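Local atomic coordinates of twin-arginine translocation pathway signal (Rhodoferax ferrireducens, PDB entry 5IM2), a protein that probably serves as the extracytoplasmic solute-binding component of a TRAP transporter and holds benzoate in its pocket. Residues V63-N66 against M67-W71. Numbering follows the deposited sequence.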
loop_
_atom_site.group_PDB
_atom_site.type_symbol
_atom_site.label_atom_id
_atom_site.label_comp_id
_atom_site.label_asym_id
_atom_site.label_seq_id
_atom_site.Cartn_x
_atom_site.Cartn_y
_atom_site.Cartn_z
ATOM N N VAL A 63 -2.338 3.480 10.785
ATOM C CA VAL A 63 -1.116 2.695 10.591
ATOM C C VAL A 63 -0.156 2.855 11.761
ATOM O O VAL A 63 0.339 1.866 12.318
ATOM C CB VAL A 63 -0.421 3.061 9.275
ATOM C CG1 VAL A 63 0.929 2.390 9.232
ATOM C CG2 VAL A 63 -1.258 2.622 8.098
ATOM N N TRP A 64 0.206 4.097 12.104
ATOM C CA TRP A 64 1.184 4.262 13.174
ATOM C C TRP A 64 0.682 3.639 14.466
ATOM O O TRP A 64 1.410 2.890 15.129
ATOM C CB TRP A 64 1.504 5.736 13.378
ATOM C CG TRP A 64 2.587 6.021 14.399
ATOM C CD1 TRP A 64 2.410 6.544 15.640
ATOM C CD2 TRP A 64 4.009 5.891 14.223
ATOM N NE1 TRP A 64 3.615 6.703 16.262
ATOM C CE2 TRP A 64 4.614 6.315 15.411
ATOM C CE3 TRP A 64 4.820 5.438 13.177
ATOM C CZ2 TRP A 64 5.996 6.309 15.594
ATOM C CZ3 TRP A 64 6.191 5.437 13.360
ATOM C CH2 TRP A 64 6.765 5.868 14.550
ATOM N N GLN A 65 -0.567 3.948 14.843
ATOM C CA GLN A 65 -1.081 3.564 16.154
ATOM C C GLN A 65 -1.335 2.066 16.245
ATOM O O GLN A 65 -1.052 1.442 17.280
ATOM C CB GLN A 65 -2.374 4.330 16.461
ATOM C CG GLN A 65 -2.235 5.821 16.615
ATOM C CD GLN A 65 -1.543 6.216 17.881
ATOM O OE1 GLN A 65 -1.652 5.528 18.896
ATOM N NE2 GLN A 65 -0.811 7.335 17.838
ATOM N N ASN A 66 -1.883 1.464 15.188
ATOM C CA ASN A 66 -2.371 0.092 15.274
ATOM C C ASN A 66 -1.540 -0.917 14.516
ATOM O O ASN A 66 -1.788 -2.126 14.665
ATOM C CB ASN A 66 -3.808 0.015 14.749
ATOM C CG ASN A 66 -4.752 0.848 15.561
ATOM O OD1 ASN A 66 -4.689 0.853 16.804
ATOM N ND2 ASN A 66 -5.621 1.579 14.884
ATOM N N MET A 67 -0.568 -0.470 13.722
ATOM C CA MET A 67 0.351 -1.379 13.049
ATOM C C MET A 67 1.782 -1.163 13.499
ATOM O O MET A 67 2.379 -2.067 14.097
ATOM C CB MET A 67 0.227 -1.214 11.523
ATOM C CG MET A 67 -1.152 -1.600 11.051
ATOM S SD MET A 67 -1.602 -0.980 9.419
ATOM C CE MET A 67 -0.268 -1.641 8.452
ATOM N N HIS A 68 2.334 0.037 13.289
ATOM C CA HIS A 68 3.738 0.288 13.603
ATOM C C HIS A 68 4.033 0.198 15.098
ATOM O O HIS A 68 4.934 -0.540 15.507
ATOM C CB HIS A 68 4.140 1.637 13.050
ATOM C CG HIS A 68 4.144 1.641 11.563
ATOM N ND1 HIS A 68 4.449 2.755 10.807
ATOM C CD2 HIS A 68 3.897 0.637 10.690
ATOM C CE1 HIS A 68 4.364 2.437 9.526
ATOM N NE2 HIS A 68 4.046 1.158 9.428
ATOM N N LYS A 69 3.309 0.957 15.932
ATOM C CA LYS A 69 3.549 0.906 17.375
ATOM C C LYS A 69 3.276 -0.475 17.934
ATOM O O LYS A 69 3.975 -0.940 18.844
ATOM C CB LYS A 69 2.690 1.937 18.106
ATOM C CG LYS A 69 3.222 3.371 17.951
ATOM C CD LYS A 69 2.377 4.372 18.696
ATOM C CE LYS A 69 2.513 4.234 20.179
ATOM N NZ LYS A 69 1.906 5.419 20.846
ATOM N N VAL A 70 2.257 -1.137 17.417
ATOM C CA VAL A 70 1.922 -2.469 17.893
ATOM C C VAL A 70 3.031 -3.458 17.558
ATOM O O VAL A 70 3.412 -4.290 18.390
ATOM C CB VAL A 70 0.565 -2.889 17.308
ATOM C CG1 VAL A 70 0.261 -4.329 17.620
ATOM C CG2 VAL A 70 -0.526 -1.984 17.860
ATOM N N TRP A 71 3.562 -3.388 16.339
ATOM C CA TRP A 71 4.606 -4.327 15.947
ATOM C C TRP A 71 5.867 -4.107 16.765
ATOM O O TRP A 71 6.461 -5.062 17.272
ATOM C CB TRP A 71 4.889 -4.189 14.446
ATOM C CG TRP A 71 5.943 -5.166 13.900
ATOM C CD1 TRP A 71 5.715 -6.426 13.416
ATOM C CD2 TRP A 71 7.358 -4.954 13.796
ATOM N NE1 TRP A 71 6.897 -6.994 13.005
ATOM C CE2 TRP A 71 7.916 -6.113 13.236
ATOM C CE3 TRP A 71 8.206 -3.892 14.115
ATOM C CZ2 TRP A 71 9.284 -6.247 13.011
ATOM C CZ3 TRP A 71 9.561 -4.027 13.880
ATOM C CH2 TRP A 71 10.080 -5.183 13.332
HETATM O O HOH W 1 3.493 7.926 19.211
HETATM O O HOH W 2 0.907 8.078 20.131
#
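The methylene CG of K69 lies over one face of the W64 indole, 4.0 Å from the centroid of its five-membered ring, a CH-pi contact five residues along the helix. At the edge of that indole, in plane, stand the Q65 amide nitrogen and a water that accepts from W64 NE1. The imidazole of H68 carries V63 CG1 over one face, 3.5 Å from the ring centroid, and W64 CE3 at its edge, 3.6 Å from ND1. The two aromatic systems therefore meet rim to rim, with planes at 79°. CG of W64 is turned anti to the backbone N (chi1 -176°), which lays the indole alongside the next turn. A leucine in place of W64 would probably take the aromatic face from K69 CG and the rim contact from H68, and leave that water without its indole donor, with a weak bond from K69 NZ remaining. A second water accepts from K69 NZ at 2.9 Å and also from Q65 NE2, which bonds P59 O as well. The backbone widens here into a pi-type turn: V63 O takes both M67 N and H68 N, and K69 N reaches W64 O at 2.8 Å. The V63 side chain lies about 5 Å from the bound benzoate. This turn belongs to helix 62-78 of a beta-alpha-beta unit, with W64 and H68 against strand 49-55, and M67 and V70 against helix 289-301.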